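Citrate lyase (Yersinia pestis, PDB 3QLL) is a putative citrate lyase beta subunit (RipC), a CitE-like barrel protein that probably uses magnesium in carbon-carbon bond cleavage. Local coordinates at residues S175-T180 with V214-M219; S240-A245 with T266-T271. All coordinates share one frame; numbering follows the deposited sequence.

Interaction 1. Residues S175-T180 with V214-M219; sequences SIAAAT and VSACAM
Ala177 and Ala216 meet methyl to methyl where two outer helices of the barrel come together, helix 173-177 and the C-terminal part of helix 203-220. The apolar part of the contact is a single pair, Ala177 CB against Ala216 CB at 3.9 Å. Because neither residue carries anything beyond CB, the backbones can draw close: Ala177 CA and Ala216 CA are 5.9 Å apart.

Contact with backbone atoms makes up the rest. Ala177 CB lies 3.5 Å from Ala216 O, with Ala216 C only slightly farther off, so the methyl rests on the peptide group as well as on the side chain. No hydrogen bond crosses between the segments. Ala216 O instead accepts one from the side-chain amide of Asn220, one turn further along its own helix, and the side chain of Asn220 also touches Ala177 and Ala178.

Beneath the pair, Leu186 of strand 183-188 touches both Ala177 and Cys217, so the two helices share a residue of the barrel wall. The helix 203-220 also packs on the second subunit, where Val214 touches Ile197 and Ser215 touches Val167 of that neighbouring chain.

All three touching residues are buried, yet the two segments bury only 83 Å² between them. With one methyl pair and no polar bond across, the contact depends on close fit rather than directed bonding, and small side chains are what let the helices approach over the TIM-barrel strands.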
ATOM      1  N   SER A 175       8.762  -1.659  12.081  1.00 42.20           N
ATOM      2  CA  SER A 175       9.643  -1.619  13.236  1.00 37.33           C
ATOM      3  C   SER A 175       8.992  -2.187  14.511  1.00 47.30           C
ATOM      4  O   SER A 175       9.725  -2.718  15.346  1.00 58.03           O
ATOM      5  CB  SER A 175      10.181  -0.192  13.461  1.00 41.37           C
ATOM      6  OG  SER A 175       9.277   0.712  14.042  1.00 68.30           O
ATOM      7  N   ILE A 176       7.673  -2.024  14.685  1.00 42.52           N
ATOM      8  CA  ILE A 176       6.913  -2.627  15.803  1.00 44.72           C
ATOM      9  C   ILE A 176       6.938  -4.166  15.791  1.00 45.09           C
ATOM     10  O   ILE A 176       7.064  -4.803  16.838  1.00 47.23           O
ATOM     11  CB  ILE A 176       5.442  -2.118  15.801  1.00 43.83           C
ATOM     12  CG1 ILE A 176       5.440  -0.640  16.185  1.00 37.58           C
ATOM     13  CG2 ILE A 176       4.538  -2.975  16.714  1.00 32.72           C
ATOM     14  CD1 ILE A 176       4.134   0.097  15.885  1.00 35.52           C
ATOM     15  N   ALA A 177       6.703  -4.749  14.614  1.00 42.76           N
ATOM     16  CA  ALA A 177       6.687  -6.219  14.441  1.00 38.75           C
ATOM     17  C   ALA A 177       8.060  -6.844  14.694  1.00 44.48           C
ATOM     18  O   ALA A 177       8.142  -8.004  15.049  1.00 44.79           O
ATOM     19  CB  ALA A 177       6.173  -6.603  13.057  1.00 39.84           C
ATOM     20  N   ALA A 178       9.113  -6.031  14.608  1.00 34.02           N
ATOM     21  CA  ALA A 178      10.474  -6.494  14.800  1.00 43.21           C
ATOM     22  C   ALA A 178      11.007  -6.052  16.184  1.00 49.42           C
ATOM     23  O   ALA A 178      12.211  -6.204  16.488  1.00 47.50           O
ATOM     24  CB  ALA A 178      11.381  -5.968  13.676  1.00 36.92           C
ATOM     25  N   ALA A 179      10.121  -5.504  17.013  1.00 39.30           N
ATOM     26  CA  ALA A 179      10.576  -4.788  18.234  1.00 46.16           C
ATOM     27  C   ALA A 179      11.256  -5.653  19.301  1.00 42.88           C
ATOM     28  O   ALA A 179      12.111  -5.174  20.022  1.00 46.63           O
ATOM     29  CB  ALA A 179       9.393  -4.019  18.863  1.00 51.07           C
ATOM     30  N   THR A 180      10.676  -6.811  19.577  1.00 45.44           N
ATOM     31  CA  THR A 180      11.199  -7.746  20.580  1.00 48.80           C
ATOM     32  C   THR A 180      10.709  -9.163  20.306  1.00 39.57           C
ATOM     33  O   THR A 180       9.595  -9.339  19.843  1.00 48.43           O
ATOM     34  CB  THR A 180      10.809  -7.276  22.015  1.00 59.92           C
ATOM     35  OG1 THR A 180      11.093  -8.322  22.940  1.00 62.83           O
ATOM     36  CG2 THR A 180       9.346  -7.022  22.095  1.00 52.21           C
ATOM     37  N   VAL A 214      -0.246  -7.586   7.818  1.00 38.09           N
ATOM     38  CA  VAL A 214       0.030  -9.014   7.612  1.00 39.12           C
ATOM     39  C   VAL A 214       1.484  -9.212   7.135  1.00 52.81           C
ATOM     40  O   VAL A 214       2.213 -10.044   7.670  1.00 45.65           O
ATOM     41  CB  VAL A 214      -0.969  -9.637   6.595  1.00 39.02           C
ATOM     42  CG1 VAL A 214      -0.558 -11.046   6.206  1.00 43.45           C
ATOM     43  CG2 VAL A 214      -2.340  -9.656   7.189  1.00 38.28           C
ATOM     44  N   SER A 215       1.915  -8.407   6.172  1.00 41.90           N
ATOM     45  CA  SER A 215       3.289  -8.472   5.679  1.00 48.14           C
ATOM     46  C   SER A 215       4.366  -8.326   6.790  1.00 44.89           C
ATOM     47  O   SER A 215       5.323  -9.062   6.832  1.00 47.25           O
ATOM     48  CB  SER A 215       3.504  -7.414   4.593  1.00 48.15           C
ATOM     49  OG  SER A 215       4.869  -7.337   4.259  1.00 68.75           O
ATOM     50  N   ALA A 216       4.168  -7.381   7.689  1.00 42.09           N
ATOM     51  CA  ALA A 216       5.077  -7.100   8.787  1.00 43.54           C
ATOM     52  C   ALA A 216       5.123  -8.272   9.767  1.00 49.87           C
ATOM     53  O   ALA A 216       6.208  -8.705  10.201  1.00 55.37           O
ATOM     54  CB  ALA A 216       4.668  -5.790   9.501  1.00 39.21           C
ATOM     55  N   CYS A 217       3.952  -8.835  10.046  1.00 37.83           N
ATOM     56  CA  CYS A 217       3.835 -10.052  10.861  1.00 47.59           C
ATOM     57  C   CYS A 217       4.582 -11.243  10.280  1.00 44.36           C
ATOM     58  O   CYS A 217       5.413 -11.867  10.986  1.00 49.36           O
ATOM     59  CB  CYS A 217       2.344 -10.411  11.074  1.00 35.90           C
ATOM     60  SG  CYS A 217       1.573  -9.146  12.216  1.00 42.34           S
ATOM     61  N   ALA A 218       4.311 -11.535   9.002  1.00 43.16           N
ATOM     62  CA  ALA A 218       4.899 -12.678   8.280  1.00 46.90           C
ATOM     63  C   ALA A 218       6.415 -12.629   8.233  1.00 50.24           C
ATOM     64  O   ALA A 218       7.096 -13.645   8.305  1.00 60.49           O
ATOM     65  CB  ALA A 218       4.328 -12.750   6.855  1.00 49.15           C
HETATM   66  N   MSE A 219       6.921 -11.414   8.115  1.00 54.69           N
HETATM   67  CA  MSE A 219       8.333 -11.100   8.099  1.00 55.86           C
HETATM   68  C   MSE A 219       9.025 -11.393   9.452  1.00 57.79           C
HETATM   69  O   MSE A 219      10.209 -11.680   9.523  1.00 55.50           O
HETATM   70  CB  MSE A 219       8.414  -9.608   7.830  1.00 53.76           C
HETATM   71  CG  MSE A 219       9.736  -9.008   8.109  1.00 69.46           C
HETATM   72 SE   MSE A 219      10.724  -9.323   6.477  1.00118.35          SE
HETATM   73  CE  MSE A 219      10.828  -7.495   5.882  1.00 81.80           C
TER

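Interaction 2. Residues S240-A245 with T266-T271; sequences SETLRA and TLFTPT
Thr242 has its CG2 methyl anti to the backbone N, which sends it to Leu267 and Phe268; at Leu267 and Phe268, CG stands anti to the carbonyl carbon (chi1 -70° and -84°), and both side chains reach back to that methyl. The contact belongs to the outer layer of a TIM-type (beta/alpha)8 barrel: helix 235-248 follows strand 224-226, and helix 261-267 follows strand 252-255, the last of the barrel.

Thr242 carries most of the load on its side. Its CG2 is 4.0 Å from Leu267 CB, and its CB is at the same separation from Leu267 CD1, so the leucine lies across the threonine with one branch. The other branch, Leu267 CD2, meets CD2 of the solvent-exposed Leu243 at 4.2 Å.

No hydrogen bond joins the segments. The hydroxyl of Thr242 is engaged within its own helix, with Leu238 O, leaving the methyl to serve the interface. Phe268 is the first residue to depart from helical backbone angles after helix 261-267, and its ring also touches Lys253 of strand 252-255, Ser246 of helix 235-248 and Arg46. Thr242 touches Lys253 too, which connects the helix pair to the barrel wall; outside the two segments, Lys253 NZ also forms a salt bridge with Glu241 OE1.

In all, 238 Å² is buried, most of it by Thr242, Leu243, Leu267 and Phe268. The threonine methyl meets the ring obliquely, near its CD2-CE2 bond: Thr242 CG2 is 3.7 Å from Phe268 CE2 and 4.1 Å from Phe268 CD2.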
ATOM      1  N   SER A 240     -17.949 -13.483   5.738  1.00 55.70           N
ATOM      2  CA  SER A 240     -17.300 -12.852   4.618  1.00 50.44           C
ATOM      3  C   SER A 240     -15.967 -12.187   5.041  1.00 52.46           C
ATOM      4  O   SER A 240     -14.935 -12.391   4.376  1.00 46.80           O
ATOM      5  CB  SER A 240     -18.229 -11.839   3.971  1.00 59.68           C
ATOM      6  OG  SER A 240     -17.588 -11.186   2.895  1.00 80.70           O
ATOM      7  N   GLU A 241     -16.004 -11.384   6.119  1.00 48.30           N
ATOM      8  CA  GLU A 241     -14.814 -10.674   6.615  1.00 50.02           C
ATOM      9  C   GLU A 241     -13.743 -11.670   7.065  1.00 55.93           C
ATOM     10  O   GLU A 241     -12.516 -11.485   6.771  1.00 47.08           O
ATOM     11  CB  GLU A 241     -15.160  -9.678   7.747  1.00 48.66           C
ATOM     12  CG  GLU A 241     -13.967  -8.838   8.200  1.00 51.87           C
ATOM     13  CD  GLU A 241     -14.328  -7.668   9.143  1.00 56.31           C
ATOM     14  OE1 GLU A 241     -14.076  -7.763  10.367  1.00 58.75           O
ATOM     15  OE2 GLU A 241     -14.853  -6.635   8.634  1.00 53.44           O
ATOM     16  N   THR A 242     -14.193 -12.723   7.748  1.00 46.39           N
ATOM     17  CA  THR A 242     -13.275 -13.742   8.245  1.00 47.13           C
ATOM     18  C   THR A 242     -12.520 -14.463   7.105  1.00 51.77           C
ATOM     19  O   THR A 242     -11.299 -14.611   7.142  1.00 54.85           O
ATOM     20  CB  THR A 242     -14.038 -14.787   9.127  1.00 53.87           C
ATOM     21  OG1 THR A 242     -14.793 -14.091  10.123  1.00 51.06           O
ATOM     22  CG2 THR A 242     -13.099 -15.740   9.815  1.00 51.65           C
ATOM     23  N   LEU A 243     -13.248 -14.835   6.061  1.00 53.83           N
ATOM     24  CA  LEU A 243     -12.671 -15.450   4.875  1.00 59.03           C
ATOM     25  C   LEU A 243     -11.684 -14.532   4.134  1.00 55.59           C
ATOM     26  O   LEU A 243     -10.605 -14.963   3.714  1.00 59.40           O
ATOM     27  CB  LEU A 243     -13.787 -15.885   3.932  1.00 62.55           C
ATOM     28  CG  LEU A 243     -14.471 -17.198   4.309  1.00 75.03           C
ATOM     29  CD1 LEU A 243     -15.697 -17.460   3.415  1.00 73.83           C
ATOM     30  CD2 LEU A 243     -13.494 -18.373   4.315  1.00 73.44           C
ATOM     31  N   ARG A 244     -12.084 -13.277   3.941  1.00 54.07           N
ATOM     32  CA  ARG A 244     -11.210 -12.259   3.341  1.00 54.04           C
ATOM     33  C   ARG A 244      -9.921 -12.120   4.138  1.00 45.98           C
ATOM     34  O   ARG A 244      -8.832 -12.026   3.551  1.00 52.58           O
ATOM     35  CB  ARG A 244     -11.911 -10.900   3.259  1.00 46.03           C
ATOM     36  CG  ARG A 244     -12.829 -10.762   2.065  1.00 55.83           C
ATOM     37  CD  ARG A 244     -13.442  -9.352   1.956  1.00 68.88           C
ATOM     38  NE  ARG A 244     -13.099  -8.710   0.688  1.00 75.68           N
ATOM     39  CZ  ARG A 244     -13.781  -7.705   0.139  1.00 76.74           C
ATOM     40  NH1 ARG A 244     -14.836  -7.196   0.766  1.00 75.10           N
ATOM     41  NH2 ARG A 244     -13.399  -7.191  -1.026  1.00 74.08           N
ATOM     42  N   ALA A 245     -10.049 -12.110   5.466  1.00 46.55           N
ATOM     43  CA  ALA A 245      -8.885 -11.984   6.352  1.00 47.54           C
ATOM     44  C   ALA A 245      -7.975 -13.200   6.205  1.00 50.28           C
ATOM     45  O   ALA A 245      -6.732 -13.095   6.101  1.00 51.87           O
ATOM     46  CB  ALA A 245      -9.317 -11.809   7.780  1.00 42.53           C
ATOM     47  N   THR A 266     -14.452 -22.298  13.108  1.00 66.25           N
ATOM     48  CA  THR A 266     -14.689 -23.175  11.980  1.00 71.00           C
ATOM     49  C   THR A 266     -13.960 -22.736  10.723  1.00 73.72           C
ATOM     50  O   THR A 266     -13.315 -23.555  10.070  1.00 76.15           O
ATOM     51  CB  THR A 266     -16.189 -23.285  11.669  1.00 70.25           C
ATOM     52  OG1 THR A 266     -16.882 -23.714  12.842  1.00 74.46           O
ATOM     53  CG2 THR A 266     -16.413 -24.258  10.531  1.00 66.57           C
ATOM     54  N   LEU A 267     -14.064 -21.445  10.403  1.00 71.70           N
ATOM     55  CA  LEU A 267     -13.514 -20.890   9.161  1.00 70.86           C
ATOM     56  C   LEU A 267     -11.964 -20.864   9.137  1.00 62.84           C
ATOM     57  O   LEU A 267     -11.350 -20.883   8.068  1.00 69.82           O
ATOM     58  CB  LEU A 267     -14.089 -19.478   8.890  1.00 59.12           C
ATOM     59  CG  LEU A 267     -15.586 -19.452   8.495  1.00 56.81           C
ATOM     60  CD1 LEU A 267     -16.110 -18.039   8.252  1.00 55.80           C
ATOM     61  CD2 LEU A 267     -15.844 -20.300   7.270  1.00 57.66           C
ATOM     62  N   PHE A 268     -11.355 -20.849  10.320  1.00 55.49           N
ATOM     63  CA  PHE A 268      -9.900 -20.893  10.475  1.00 59.22           C
ATOM     64  C   PHE A 268      -9.426 -22.337  10.771  1.00 71.62           C
ATOM     65  O   PHE A 268      -8.291 -22.554  11.214  1.00 72.19           O
ATOM     66  CB  PHE A 268      -9.435 -19.948  11.577  1.00 51.50           C
ATOM     67  CG  PHE A 268      -9.242 -18.521  11.138  1.00 54.25           C
ATOM     68  CD1 PHE A 268      -8.258 -18.177  10.207  1.00 60.35           C
ATOM     69  CD2 PHE A 268      -9.974 -17.517  11.714  1.00 46.86           C
ATOM     70  CE1 PHE A 268      -8.040 -16.827   9.850  1.00 56.30           C
ATOM     71  CE2 PHE A 268      -9.773 -16.180  11.369  1.00 48.68           C
ATOM     72  CZ  PHE A 268      -8.805 -15.830  10.444  1.00 51.20           C
ATOM     73  N   THR A 269     -10.293 -23.316  10.531  1.00 60.00           N
ATOM     74  CA  THR A 269      -9.937 -24.700  10.746  1.00 83.79           C
ATOM     75  C   THR A 269      -9.679 -25.331   9.387  1.00 91.53           C
ATOM     76  O   THR A 269     -10.506 -25.238   8.481  1.00100.48           O
ATOM     77  CB  THR A 269     -11.042 -25.470  11.503  1.00 80.68           C
ATOM     78  OG1 THR A 269     -11.183 -24.907  12.812  1.00 73.94           O
ATOM     79  CG2 THR A 269     -10.664 -26.909  11.685  1.00 73.51           C
ATOM     80  N   PRO A 270      -8.491 -25.941   9.235  1.00 98.18           N
ATOM     81  CA  PRO A 270      -8.022 -26.546   7.978  1.00106.73           C
ATOM     82  C   PRO A 270      -8.922 -27.678   7.453  1.00116.71           C
ATOM     83  O   PRO A 270      -9.497 -28.433   8.253  1.00117.96           O
ATOM     84  CB  PRO A 270      -6.667 -27.117   8.379  1.00105.27           C
ATOM     85  CG  PRO A 270      -6.209 -26.308   9.543  1.00 95.36           C
ATOM     86  CD  PRO A 270      -7.464 -25.953  10.296  1.00 90.55           C
ATOM     87  N   THR A 271      -9.018 -27.800   6.123  1.00128.02           N
ATOM     88  CA  THR A 271      -9.816 -28.854   5.473  1.00134.22           C
ATOM     89  C   THR A 271      -8.982 -30.109   5.373  1.00143.03           C
ATOM     90  O   THR A 271      -7.754 -30.047   5.439  1.00144.48           O
ATOM     91  CB  THR A 271     -10.309 -28.466   4.057  1.00136.02           C
ATOM     92  OG1 THR A 271      -9.353 -28.779   3.036  1.00143.20           O
ATOM     93  CG2 THR A 271     -10.874 -27.010   4.010  1.00138.51           C
TER

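Overall arrangement
Both interactions lie in the helical layer around one closed, eight-stranded parallel barrel, and they share no helix. Interaction 1 pairs helix 173-177, which precedes strand 183-188, with helix 203-220, which precedes strand 224-226; interaction 2 pairs helix 235-248 with helix 261-267 around the final strand, 252-255. They come in series along the chain, with centres 22 Å apart and nearest atoms about 6 Å apart without touching. Phe250, in the loop after helix 235-248, touches Val214 of one and Ala245 of the other. Both are away from the predicted substrate and magnesium sites, so they join parts of the barrel's outer layer rather than forming those sites.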